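Fanconi-associated nuclease 1 homolog (Pseudomonas aeruginosa, PDB 5Y7Q) belongs to the FAN1 family of nucleases, combining helix-turn-helix and SAP-type regions with a VRR-NUC domain, and binds nucleic acid. Local coordinates at residues G92-E97 with A123-E128; C386-A391 with C572-H577; I423-P428 with A452-A457. All coordinates share one frame; numbering follows the deposited sequence.

Interaction 1: G92-E97 with A123-E128; sequences GTLFRE and AQPTLE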
ATOM      1  N   GLY A  92      14.489  13.156   8.746  1.00 71.99           N
ATOM      2  CA  GLY A  92      14.421  14.332   9.582  1.00 77.37           C
ATOM      3  C   GLY A  92      15.079  15.530   8.939  1.00 75.02           C
ATOM      4  O   GLY A  92      15.674  15.433   7.860  1.00 71.76           O
ATOM      5  N   THR A  93      14.908  16.686   9.560  1.00 80.66           N
ATOM      6  CA  THR A  93      15.439  17.917   9.010  1.00 72.33           C
ATOM      7  C   THR A  93      16.708  18.433   9.710  1.00 68.14           C
ATOM      8  O   THR A  93      17.324  19.373   9.212  1.00 66.01           O
ATOM      9  CB  THR A  93      14.316  18.958   9.020  1.00 83.85           C
ATOM     10  OG1 THR A  93      14.514  19.890   7.956  1.00104.80           O
ATOM     11  CG2 THR A  93      14.237  19.678  10.345  1.00 90.74           C
ATOM     12  N   LEU A  94      17.161  17.801  10.795  1.00 72.15           N
ATOM     13  CA  LEU A  94      18.241  18.311  11.643  1.00 60.59           C
ATOM     14  C   LEU A  94      19.466  17.405  11.577  1.00 63.05           C
ATOM     15  O   LEU A  94      19.345  16.183  11.722  1.00 75.99           O
ATOM     16  CB  LEU A  94      17.779  18.408  13.090  1.00 55.87           C
ATOM     17  CG  LEU A  94      16.581  19.307  13.377  1.00 63.71           C
ATOM     18  CD1 LEU A  94      15.947  18.927  14.732  1.00 65.14           C
ATOM     19  CD2 LEU A  94      16.990  20.795  13.338  1.00 64.51           C
ATOM     20  N   PHE A  95      20.642  17.997  11.371  1.00 56.07           N
ATOM     21  CA  PHE A  95      21.869  17.226  11.212  1.00 55.71           C
ATOM     22  C   PHE A  95      23.016  17.887  11.960  1.00 64.22           C
ATOM     23  O   PHE A  95      23.064  19.110  12.107  1.00 60.15           O
ATOM     24  CB  PHE A  95      22.239  17.073   9.731  1.00 51.53           C
ATOM     25  CG  PHE A  95      21.148  16.446   8.918  1.00 55.75           C
ATOM     26  CD1 PHE A  95      20.272  17.228   8.196  1.00 60.39           C
ATOM     27  CD2 PHE A  95      20.954  15.072   8.935  1.00 62.54           C
ATOM     28  CE1 PHE A  95      19.249  16.662   7.483  1.00 57.94           C
ATOM     29  CE2 PHE A  95      19.936  14.504   8.218  1.00 69.05           C
ATOM     30  CZ  PHE A  95      19.081  15.303   7.488  1.00 62.36           C
ATOM     31  N   ARG A  96      23.923  17.057  12.461  1.00 66.61           N
ATOM     32  CA  ARG A  96      25.157  17.515  13.083  1.00 60.60           C
ATOM     33  C   ARG A  96      26.266  17.434  12.055  1.00 65.44           C
ATOM     34  O   ARG A  96      26.374  16.435  11.342  1.00 77.49           O
ATOM     35  CB  ARG A  96      25.535  16.644  14.279  1.00 65.63           C
ATOM     36  CG  ARG A  96      24.540  16.561  15.414  1.00 67.51           C
ATOM     37  CD  ARG A  96      24.941  15.431  16.368  1.00 77.33           C
ATOM     38  NE  ARG A  96      26.325  15.520  16.859  1.00 83.60           N
ATOM     39  CZ  ARG A  96      26.689  15.532  18.145  1.00 92.06           C
ATOM     40  NH1 ARG A  96      25.780  15.463  19.117  1.00 91.57           N
ATOM     41  NH2 ARG A  96      27.976  15.605  18.468  1.00 97.20           N
ATOM     42  N   GLU A  97      27.106  18.465  11.995  1.00 73.68           N
ATOM     43  CA  GLU A  97      28.146  18.516  10.965  1.00 79.86           C
ATOM     44  C   GLU A  97      28.915  17.196  10.844  1.00 78.00           C
ATOM     45  O   GLU A  97      29.216  16.742   9.730  1.00 77.91           O
ATOM     46  CB  GLU A  97      29.107  19.673  11.259  1.00 84.17           C
ATOM     47  CG  GLU A  97      30.139  19.888  10.182  1.00 93.16           C
ATOM     48  CD  GLU A  97      30.926  21.159  10.395  1.00108.50           C
ATOM     49  OE1 GLU A  97      32.113  21.071  10.786  1.00116.28           O
ATOM     50  OE2 GLU A  97      30.352  22.250  10.178  1.00108.91           O
ATOM     51  N   ALA A 123      21.897  27.596   9.694  1.00 72.73           N
ATOM     52  CA  ALA A 123      22.744  27.261  10.830  1.00 69.51           C
ATOM     53  C   ALA A 123      22.097  27.813  12.083  1.00 74.57           C
ATOM     54  O   ALA A 123      21.253  28.710  12.017  1.00 91.12           O
ATOM     55  CB  ALA A 123      24.162  27.773  10.666  1.00 66.87           C
ATOM     56  N   GLN A 124      22.448  27.233  13.218  1.00 76.30           N
ATOM     57  CA  GLN A 124      21.878  27.686  14.489  1.00102.04           C
ATOM     58  C   GLN A 124      20.362  27.905  14.404  1.00 93.90           C
ATOM     59  O   GLN A 124      19.885  29.046  14.498  1.00101.00           O
ATOM     60  CB  GLN A 124      22.582  28.973  14.962  1.00119.97           C
ATOM     61  CG  GLN A 124      22.554  29.202  16.491  1.00124.15           C
ATOM     62  CD  GLN A 124      23.916  29.560  17.069  1.00128.60           C
ATOM     63  OE1 GLN A 124      24.776  28.690  17.227  1.00126.83           O
ATOM     64  NE2 GLN A 124      24.117  30.846  17.397  1.00131.76           N
ATOM     65  N   PRO A 125      19.584  26.846  14.209  1.00 82.96           N
ATOM     66  CA  PRO A 125      18.128  26.951  14.290  1.00 78.07           C
ATOM     67  C   PRO A 125      17.693  26.966  15.745  1.00 81.78           C
ATOM     68  O   PRO A 125      18.503  26.873  16.665  1.00 84.74           O
ATOM     69  CB  PRO A 125      17.661  25.670  13.626  1.00 71.08           C
ATOM     70  CG  PRO A 125      18.711  24.690  14.092  1.00 67.37           C
ATOM     71  CD  PRO A 125      20.008  25.445  14.011  1.00 76.75           C
ATOM     72  N   THR A 126      16.381  27.029  15.933  1.00 83.52           N
ATOM     73  CA  THR A 126      15.784  26.997  17.259  1.00 92.22           C
ATOM     74  C   THR A 126      15.232  25.602  17.520  1.00 95.49           C
ATOM     75  O   THR A 126      14.554  25.024  16.662  1.00103.99           O
ATOM     76  CB  THR A 126      14.691  28.050  17.385  1.00 96.87           C
ATOM     77  OG1 THR A 126      15.257  29.332  17.104  1.00101.19           O
ATOM     78  CG2 THR A 126      14.133  28.062  18.787  1.00 98.64           C
ATOM     79  N   LEU A 127      15.535  25.058  18.695  1.00 90.34           N
ATOM     80  CA  LEU A 127      15.284  23.656  18.987  1.00 82.44           C
ATOM     81  C   LEU A 127      14.322  23.519  20.159  1.00 84.02           C
ATOM     82  O   LEU A 127      14.513  24.150  21.206  1.00 81.66           O
ATOM     83  CB  LEU A 127      16.601  22.927  19.271  1.00 75.12           C
ATOM     84  CG  LEU A 127      17.574  22.881  18.078  1.00 74.66           C
ATOM     85  CD1 LEU A 127      19.015  22.522  18.478  1.00 63.50           C
ATOM     86  CD2 LEU A 127      17.059  21.910  17.011  1.00 76.57           C
ATOM     87  N   GLU A 128      13.267  22.728  19.952  1.00 83.94           N
ATOM     88  CA  GLU A 128      12.512  22.156  21.054  1.00 85.44           C
ATOM     89  C   GLU A 128      13.363  21.100  21.750  1.00 86.53           C
ATOM     90  O   GLU A 128      14.243  20.477  21.143  1.00 83.77           O
ATOM     91  CB  GLU A 128      11.203  21.550  20.554  1.00 85.38           C
ATOM     92  CG  GLU A 128      10.181  22.589  20.133  1.00 99.62           C
ATOM     93  CD  GLU A 128       9.599  23.352  21.324  1.00122.65           C
ATOM     94  OE1 GLU A 128       9.499  22.753  22.422  1.00133.72           O
ATOM     95  OE2 GLU A 128       9.241  24.547  21.167  1.00124.96           O
TER
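No hydrogen bond or salt bridge passes between Leu-94 and its two partners, Leu-127 and Pro-125, so carbon alone makes this contact. Both methyls of the Leu-94 fork rest on a single methyl of the other leucine: CD2 of Leu-94 lies 3.8 Å from CD2 of Leu-127, and CD1 of Leu-94 lies 3.9 Å from the same atom. The two side chains run alongside each other, pointing opposite ways. In Leu-127 the first bond runs off at an angle to the partner, and with chi1 at -64° CG stands opposite the carbonyl carbon, from where the branch reaches Leu-94. Pro-125 joins more loosely through its ring, CG standing 4.3 Å from CD2 of Leu-94. A proline suits this buried turn because its nitrogen carries no N-H that would need a partner.

The backbones are well apart, with 9.0 Å between CA of Leu-94 and CA of Pro-125, and they are not neighbours in a sheet. Strand 184-187 lies between 94-96 and 121-123 in an antiparallel sheet of three, and its Glu-186 touches both Leu-94 and Pro-125. Leu-135 of helix 129-135 touches both leucines. At the start of that helix Glu-128 is the N-cap, its backbone N bonded to Gln-131 OE1.

The contact thus brings the FAN1 helix-turn-helix region against the start of the SAP region, within about 4 Å of the bound nucleic acid at the nearest atoms. Being apolar and only 88 Å² in extent, it contributes close packing without the directional fixing that hydrogen bonds give.

Interaction 2: C386-A391 with C572-H577; sequences CSVEWA and CYVRWH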
ATOM      1  N   CYS A 386       5.631 -24.963  12.569  1.00152.81           N
ATOM      2  CA  CYS A 386       4.652 -25.723  11.747  1.00145.04           C
ATOM      3  C   CYS A 386       3.181 -25.277  11.769  1.00132.09           C
ATOM      4  O   CYS A 386       2.337 -25.876  12.436  1.00134.54           O
ATOM      5  CB  CYS A 386       4.703 -27.223  12.067  1.00147.31           C
ATOM      6  SG  CYS A 386       3.883 -28.243  10.805  1.00142.16           S
ATOM      7  N   SER A 387       2.905 -24.204  11.031  1.00122.08           N
ATOM      8  CA  SER A 387       1.532 -23.820  10.740  1.00113.19           C
ATOM      9  C   SER A 387       0.795 -24.964  10.047  1.00103.77           C
ATOM     10  O   SER A 387       1.400 -25.822   9.400  1.00107.00           O
ATOM     11  CB  SER A 387       1.502 -22.590   9.841  1.00115.61           C
ATOM     12  OG  SER A 387       1.585 -22.984   8.483  1.00110.48           O
ATOM     13  N   VAL A 388      -0.532 -24.975  10.200  1.00 85.92           N
ATOM     14  CA  VAL A 388      -1.333 -26.136   9.802  1.00 81.88           C
ATOM     15  C   VAL A 388      -1.332 -26.344   8.284  1.00 82.06           C
ATOM     16  O   VAL A 388      -1.415 -27.486   7.805  1.00 79.43           O
ATOM     17  CB  VAL A 388      -2.764 -25.989  10.363  1.00 79.66           C
ATOM     18  CG1 VAL A 388      -3.523 -24.892   9.633  1.00 76.37           C
ATOM     19  CG2 VAL A 388      -3.517 -27.305  10.307  1.00 64.85           C
ATOM     20  N   GLU A 389      -1.231 -25.266   7.503  1.00 83.63           N
ATOM     21  CA  GLU A 389      -1.257 -25.399   6.049  1.00 79.10           C
ATOM     22  C   GLU A 389      -0.096 -26.257   5.546  1.00 75.76           C
ATOM     23  O   GLU A 389      -0.282 -27.113   4.669  1.00 74.64           O
ATOM     24  CB  GLU A 389      -1.250 -24.012   5.398  1.00 78.64           C
ATOM     25  CG  GLU A 389      -2.522 -23.178   5.670  1.00 88.62           C
ATOM     26  CD  GLU A 389      -2.447 -22.313   6.940  1.00 99.10           C
ATOM     27  OE1 GLU A 389      -1.321 -21.896   7.323  1.00104.02           O
ATOM     28  OE2 GLU A 389      -3.519 -22.046   7.545  1.00 92.99           O
ATOM     29  N   TRP A 390       1.103 -26.060   6.104  1.00 76.45           N
ATOM     30  CA  TRP A 390       2.226 -26.929   5.764  1.00 80.53           C
ATOM     31  C   TRP A 390       1.936 -28.372   6.136  1.00 82.78           C
ATOM     32  O   TRP A 390       2.396 -29.296   5.452  1.00 80.06           O
ATOM     33  CB  TRP A 390       3.505 -26.464   6.465  1.00 88.32           C
ATOM     34  CG  TRP A 390       3.949 -25.103   6.051  1.00 97.35           C
ATOM     35  CD1 TRP A 390       4.004 -23.988   6.835  1.00100.69           C
ATOM     36  CD2 TRP A 390       4.387 -24.701   4.743  1.00 99.15           C
ATOM     37  NE1 TRP A 390       4.454 -22.917   6.100  1.00104.09           N
ATOM     38  CE2 TRP A 390       4.695 -23.324   4.813  1.00101.17           C
ATOM     39  CE3 TRP A 390       4.549 -25.371   3.521  1.00 91.93           C
ATOM     40  CZ2 TRP A 390       5.159 -22.603   3.710  1.00 96.56           C
ATOM     41  CZ3 TRP A 390       5.006 -24.658   2.432  1.00 89.41           C
ATOM     42  CH2 TRP A 390       5.309 -23.281   2.533  1.00 92.38           C
ATOM     43  N   ALA A 391       1.180 -28.585   7.214  1.00 80.10           N
ATOM     44  CA  ALA A 391       0.900 -29.950   7.640  1.00 81.14           C
ATOM     45  C   ALA A 391      -0.011 -30.641   6.646  1.00 73.92           C
ATOM     46  O   ALA A 391       0.262 -31.772   6.221  1.00 83.01           O
ATOM     47  CB  ALA A 391       0.274 -29.971   9.037  1.00 81.18           C
ATOM     48  N   CYS A 572     -10.766 -28.287   4.206  1.00 74.95           N
ATOM     49  CA  CYS A 572     -10.165 -29.298   5.062  1.00 79.27           C
ATOM     50  C   CYS A 572     -10.061 -28.786   6.494  1.00 82.97           C
ATOM     51  O   CYS A 572      -9.326 -27.831   6.764  1.00 94.63           O
ATOM     52  CB  CYS A 572      -8.798 -29.677   4.518  1.00 76.87           C
ATOM     53  SG  CYS A 572      -7.792 -30.513   5.692  1.00 84.78           S
ATOM     54  N   TYR A 573     -10.779 -29.426   7.404  1.00 78.57           N
ATOM     55  CA  TYR A 573     -10.784 -29.055   8.812  1.00 83.32           C
ATOM     56  C   TYR A 573      -9.904 -30.027   9.598  1.00 87.24           C
ATOM     57  O   TYR A 573     -10.121 -31.243   9.551  1.00 91.29           O
ATOM     58  CB  TYR A 573     -12.213 -29.065   9.354  1.00 82.78           C
ATOM     59  CG  TYR A 573     -13.138 -28.030   8.736  1.00 87.05           C
ATOM     60  CD1 TYR A 573     -13.341 -26.792   9.356  1.00 95.69           C
ATOM     61  CD2 TYR A 573     -13.823 -28.289   7.550  1.00 82.88           C
ATOM     62  CE1 TYR A 573     -14.197 -25.837   8.816  1.00 92.70           C
ATOM     63  CE2 TYR A 573     -14.686 -27.335   6.998  1.00 87.51           C
ATOM     64  CZ  TYR A 573     -14.861 -26.110   7.637  1.00 91.08           C
ATOM     65  OH  TYR A 573     -15.705 -25.154   7.118  1.00 93.16           O
ATOM     66  N   VAL A 574      -8.934 -29.494  10.340  1.00 85.56           N
ATOM     67  CA  VAL A 574      -7.913 -30.301  11.003  1.00 85.65           C
ATOM     68  C   VAL A 574      -8.095 -30.280  12.522  1.00 90.37           C
ATOM     69  O   VAL A 574      -8.336 -29.222  13.121  1.00 99.35           O
ATOM     70  CB  VAL A 574      -6.514 -29.801  10.594  1.00 75.52           C
ATOM     71  CG1 VAL A 574      -5.407 -30.477  11.407  1.00 71.06           C
ATOM     72  CG2 VAL A 574      -6.324 -30.049   9.130  1.00 65.07           C
ATOM     73  N   ARG A 575      -7.986 -31.460  13.137  1.00 81.25           N
ATOM     74  CA  ARG A 575      -7.819 -31.651  14.574  1.00 87.05           C
ATOM     75  C   ARG A 575      -6.444 -32.254  14.840  1.00 91.16           C
ATOM     76  O   ARG A 575      -5.854 -32.907  13.973  1.00 90.71           O
ATOM     77  CB  ARG A 575      -8.870 -32.597  15.169  1.00 89.87           C
ATOM     78  CG  ARG A 575     -10.331 -32.220  15.041  1.00 99.63           C
ATOM     79  CD  ARG A 575     -11.229 -33.356  15.640  1.00109.58           C
ATOM     80  NE  ARG A 575     -10.720 -34.701  15.323  1.00111.11           N
ATOM     81  CZ  ARG A 575     -11.342 -35.845  15.614  1.00120.04           C
ATOM     82  NH1 ARG A 575     -10.782 -37.007  15.292  1.00120.08           N
ATOM     83  NH2 ARG A 575     -12.523 -35.840  16.221  1.00125.56           N
ATOM     84  N   TRP A 576      -5.932 -32.050  16.051  1.00 91.30           N
ATOM     85  CA  TRP A 576      -4.636 -32.596  16.428  1.00 94.08           C
ATOM     86  C   TRP A 576      -4.798 -33.800  17.352  1.00103.41           C
ATOM     87  O   TRP A 576      -5.675 -33.828  18.220  1.00109.90           O
ATOM     88  CB  TRP A 576      -3.772 -31.553  17.132  1.00 97.06           C
ATOM     89  CG  TRP A 576      -3.517 -30.297  16.382  1.00 96.17           C
ATOM     90  CD1 TRP A 576      -3.891 -29.037  16.752  1.00 97.29           C
ATOM     91  CD2 TRP A 576      -2.793 -30.157  15.151  1.00 90.27           C
ATOM     92  NE1 TRP A 576      -3.455 -28.127  15.826  1.00 90.94           N
ATOM     93  CE2 TRP A 576      -2.776 -28.785  14.834  1.00 84.44           C
ATOM     94  CE3 TRP A 576      -2.163 -31.061  14.285  1.00 91.68           C
ATOM     95  CZ2 TRP A 576      -2.160 -28.288  13.685  1.00 85.40           C
ATOM     96  CZ3 TRP A 576      -1.548 -30.573  13.145  1.00 85.71           C
ATOM     97  CH2 TRP A 576      -1.549 -29.193  12.855  1.00 87.89           C
ATOM     98  N   HIS A 577      -3.922 -34.785  17.177  1.00 99.64           N
ATOM     99  CA  HIS A 577      -3.893 -35.980  18.006  1.00106.91           C
ATOM    100  C   HIS A 577      -2.695 -35.908  18.946  1.00111.91           C
ATOM    101  O   HIS A 577      -1.563 -35.703  18.491  1.00112.29           O
ATOM    102  CB  HIS A 577      -3.820 -37.238  17.131  1.00109.25           C
ATOM    103  CG  HIS A 577      -3.724 -38.515  17.908  1.00121.06           C
ATOM    104  ND1 HIS A 577      -2.580 -38.895  18.580  1.00130.13           N
ATOM    105  CD2 HIS A 577      -4.626 -39.504  18.115  1.00126.90           C
ATOM    106  CE1 HIS A 577      -2.783 -40.060  19.173  1.00132.60           C
ATOM    107  NE2 HIS A 577      -4.016 -40.453  18.907  1.00131.23           N
TER
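Aliphatic contacts come first: Val-388, in the first turn of helix 388-396, presses its CG2 against Val-574 on strand 569-577, where CG1 of Val-574 is 3.9 Å from CG2 of Val-388. That methyl stands anti to the backbone N of Val-388, meeting both methyls and CB of Val-574. Branched at CB, valine offers a broad surface close to the backbone, which suits a helix lying near a sheet.

In the fold, strand 569-577 runs between parallel neighbours 374-380 and 538-545 in a mixed sheet, and helix 388-396 packs against one face of it, as expected for the restriction-endonuclease-like fold of VRR-NUC domains. Val-388 also touches Val-544 of the adjoining strand.

The aromatic contacts are made by Trp-576, whose six-membered ring reaches the start of the helix through CZ2 and CH2. Its CH2 is 3.7 Å from CG2 of Val-388, an oblique approach. Ala-391, one turn further on, brings CB up to the ring edge near its plane, 4.3 Å from CH2 of Trp-576; its single methyl fits beside so large a ring. CG1 of Val-574 sits over one face of the indole, 4.2 Å above the plane of Trp-576 and offset toward the rim. Phe-381 packs edge-to-face with the same indole.

No hydrogen bond crosses between the segments; at the N-cap, OG of Ser-387 gives a weak bond of 3.3 Å to OE1 of Glu-389.

Interaction 3: I423-P428 with A452-A457; sequences IFAAIP and AALFEA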
ATOM      1  N   ILE A 423      -1.989  -5.272 -19.452  1.00 71.60           N
ATOM      2  CA  ILE A 423      -1.861  -4.617 -18.160  1.00 65.89           C
ATOM      3  C   ILE A 423      -0.882  -3.459 -18.254  1.00 68.57           C
ATOM      4  O   ILE A 423      -1.102  -2.395 -17.664  1.00 73.60           O
ATOM      5  CB  ILE A 423      -1.465  -5.668 -17.109  1.00 59.93           C
ATOM      6  CG1 ILE A 423      -2.657  -6.588 -16.850  1.00 53.38           C
ATOM      7  CG2 ILE A 423      -1.006  -5.032 -15.809  1.00 57.25           C
ATOM      8  CD1 ILE A 423      -2.278  -7.807 -16.071  1.00 53.40           C
ATOM      9  N   PHE A 424       0.173  -3.629 -19.045  1.00 70.14           N
ATOM     10  CA  PHE A 424       1.225  -2.643 -19.267  1.00 73.92           C
ATOM     11  C   PHE A 424       1.035  -1.804 -20.533  1.00 82.28           C
ATOM     12  O   PHE A 424       2.007  -1.219 -21.030  1.00 82.58           O
ATOM     13  CB  PHE A 424       2.588  -3.330 -19.258  1.00 64.76           C
ATOM     14  CG  PHE A 424       2.993  -3.766 -17.892  1.00 65.37           C
ATOM     15  CD1 PHE A 424       3.487  -2.850 -16.986  1.00 55.83           C
ATOM     16  CD2 PHE A 424       2.825  -5.075 -17.482  1.00 66.13           C
ATOM     17  CE1 PHE A 424       3.839  -3.250 -15.727  1.00 50.49           C
ATOM     18  CE2 PHE A 424       3.165  -5.465 -16.200  1.00 48.58           C
ATOM     19  CZ  PHE A 424       3.668  -4.564 -15.338  1.00 45.58           C
ATOM     20  N   ALA A 425      -0.145  -1.823 -21.134  1.00 83.98           N
ATOM     21  CA  ALA A 425      -0.342  -1.007 -22.324  1.00 88.38           C
ATOM     22  C   ALA A 425      -0.161   0.470 -21.996  1.00 87.37           C
ATOM     23  O   ALA A 425      -0.439   0.922 -20.885  1.00 94.22           O
ATOM     24  CB  ALA A 425      -1.724  -1.253 -22.922  1.00 92.23           C
ATOM     25  N   ALA A 426       0.245   1.223 -23.012  1.00 90.61           N
ATOM     26  CA  ALA A 426       0.681   2.617 -22.962  1.00 82.68           C
ATOM     27  C   ALA A 426      -0.508   3.575 -23.042  1.00 84.53           C
ATOM     28  O   ALA A 426      -0.415   4.631 -23.676  1.00 95.18           O
ATOM     29  CB  ALA A 426       1.699   2.904 -24.066  1.00 79.03           C
ATOM     30  N   ILE A 427      -1.671   3.119 -22.590  1.00 81.58           N
ATOM     31  CA  ILE A 427      -2.882   3.933 -22.455  1.00 81.34           C
ATOM     32  C   ILE A 427      -2.524   5.279 -21.831  1.00 79.06           C
ATOM     33  O   ILE A 427      -1.847   5.314 -20.793  1.00 78.14           O
ATOM     34  CB  ILE A 427      -3.918   3.193 -21.587  1.00 80.66           C
ATOM     35  CG1 ILE A 427      -4.243   1.829 -22.189  1.00 77.69           C
ATOM     36  CG2 ILE A 427      -5.180   4.015 -21.392  1.00 86.27           C
ATOM     37  CD1 ILE A 427      -5.000   1.911 -23.510  1.00 83.09           C
ATOM     38  N   PRO A 428      -2.926   6.405 -22.420  1.00 89.77           N
ATOM     39  CA  PRO A 428      -2.435   7.699 -21.919  1.00 98.44           C
ATOM     40  C   PRO A 428      -2.776   7.915 -20.451  1.00 90.88           C
ATOM     41  O   PRO A 428      -3.860   7.563 -19.979  1.00 78.02           O
ATOM     42  CB  PRO A 428      -3.127   8.716 -22.834  1.00 80.61           C
ATOM     43  CG  PRO A 428      -3.197   8.004 -24.132  1.00 90.03           C
ATOM     44  CD  PRO A 428      -3.545   6.548 -23.751  1.00 90.91           C
ATOM     45  N   ALA A 452     -10.069  -2.444 -23.646  1.00115.82           N
ATOM     46  CA  ALA A 452     -10.989  -3.532 -23.984  1.00118.62           C
ATOM     47  C   ALA A 452     -10.412  -4.539 -24.972  1.00113.11           C
ATOM     48  O   ALA A 452     -10.230  -5.716 -24.635  1.00113.84           O
ATOM     49  CB  ALA A 452     -12.296  -2.948 -24.536  1.00126.92           C
ATOM     50  N   ALA A 453     -10.108  -4.089 -26.191  1.00104.28           N
ATOM     51  CA  ALA A 453      -9.624  -5.001 -27.220  1.00107.37           C
ATOM     52  C   ALA A 453      -8.491  -5.882 -26.702  1.00108.76           C
ATOM     53  O   ALA A 453      -8.587  -7.119 -26.717  1.00112.50           O
ATOM     54  CB  ALA A 453      -9.170  -4.213 -28.448  1.00102.20           C
ATOM     55  N   LEU A 454      -7.432  -5.253 -26.182  1.00 99.54           N
ATOM     56  CA  LEU A 454      -6.226  -5.993 -25.816  1.00 90.52           C
ATOM     57  C   LEU A 454      -6.513  -7.098 -24.812  1.00 84.26           C
ATOM     58  O   LEU A 454      -5.753  -8.073 -24.735  1.00 79.68           O
ATOM     59  CB  LEU A 454      -5.167  -5.044 -25.251  1.00 87.32           C
ATOM     60  CG  LEU A 454      -4.169  -4.449 -26.246  1.00 92.01           C
ATOM     61  CD1 LEU A 454      -4.814  -3.361 -27.129  1.00101.72           C
ATOM     62  CD2 LEU A 454      -2.943  -3.922 -25.512  1.00 88.47           C
ATOM     63  N   PHE A 455      -7.588  -6.963 -24.027  1.00 87.34           N
ATOM     64  CA  PHE A 455      -7.929  -8.023 -23.087  1.00 91.39           C
ATOM     65  C   PHE A 455      -8.583  -9.208 -23.791  1.00105.00           C
ATOM     66  O   PHE A 455      -8.150 -10.359 -23.625  1.00 97.70           O
ATOM     67  CB  PHE A 455      -8.823  -7.473 -21.982  1.00 88.84           C
ATOM     68  CG  PHE A 455      -8.051  -6.972 -20.795  1.00 85.75           C
ATOM     69  CD1 PHE A 455      -8.007  -5.616 -20.496  1.00 78.82           C
ATOM     70  CD2 PHE A 455      -7.341  -7.860 -19.993  1.00 82.05           C
ATOM     71  CE1 PHE A 455      -7.300  -5.157 -19.415  1.00 77.46           C
ATOM     72  CE2 PHE A 455      -6.623  -7.404 -18.903  1.00 79.68           C
ATOM     73  CZ  PHE A 455      -6.598  -6.046 -18.614  1.00 76.98           C
ATOM     74  N   GLU A 456      -9.597  -8.943 -24.623  1.00114.49           N
ATOM     75  CA  GLU A 456     -10.212 -10.040 -25.349  1.00125.23           C
ATOM     76  C   GLU A 456      -9.249 -10.653 -26.358  1.00122.88           C
ATOM     77  O   GLU A 456      -9.414 -11.822 -26.726  1.00132.10           O
ATOM     78  CB  GLU A 456     -11.503  -9.581 -26.029  1.00141.66           C
ATOM     79  CG  GLU A 456     -12.490 -10.734 -26.245  1.00150.59           C
ATOM     80  CD  GLU A 456     -12.435 -11.779 -25.119  1.00143.61           C
ATOM     81  OE1 GLU A 456     -12.789 -11.452 -23.962  1.00135.55           O
ATOM     82  OE2 GLU A 456     -12.022 -12.927 -25.393  1.00143.62           O
ATOM     83  N   ALA A 457      -8.250  -9.900 -26.809  1.00110.83           N
ATOM     84  CA  ALA A 457      -7.124 -10.529 -27.478  1.00103.03           C
ATOM     85  C   ALA A 457      -6.465 -11.543 -26.544  1.00110.89           C
ATOM     86  O   ALA A 457      -6.504 -12.745 -26.820  1.00117.49           O
ATOM     87  CB  ALA A 457      -6.125  -9.481 -27.956  1.00 91.84           C
TER
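Phe-455 and Ile-423, each with about 30 Å² buried, meet where the short helix 420-423 ends and helix 452-460 begins. The bond from CA to CB of Ile-423 points away from the helix opposite, so the touch is made lower down its flank: CG1 of Ile-423 is 4.4 Å from CZ of Phe-455, an oblique and rather loose approach. The phenyl group gains this position by length, its far end coming nearer than its base. A long aromatic side chain suits a place where the backbones stay 8.5 Å apart at CA of Ile-423 and CA of Phe-455.

Leu-454 makes the second touch, nearer the surface. Its CD2 lies 3.9 Å from CB of Ala-425, a residue small enough to let the loop pass beside the leucine. Both touches are apolar.

Arg-451, just ahead of helix 452-460, bonds through NH2 to the carbonyl O of Ile-423. Leu-454 and Phe-455 both reach Ala-422 of helix 420-423, while Phe-415 of helix 409-418 touches Ile-423 and Phe-455 alike, so the contact lies among helices 409-418, 420-423 and 452-460, with Arg-448 of helix 447-450 also touching Phe-455.

From the N terminus, interaction 1 comes first and closes a short loop: 25 residues, including helix 108-118 and most of strand 121-123, separate its segments. It is complete before either of the others begins. Interaction 2 opens far later, at 386-391, and closes only near the C terminus, spanning 180 residues that hold three whole strands of the nuclease sheet and the start of a fourth. Interaction 3 is nested inside that span, with 23 residues between its segments, mostly loop apart from the short helix 447-450. None touches another, and interactions 1 and 3 fall on opposite sides of the chain's centre. Interaction 1 thus ties the N-terminal regions, the others the C-terminal part.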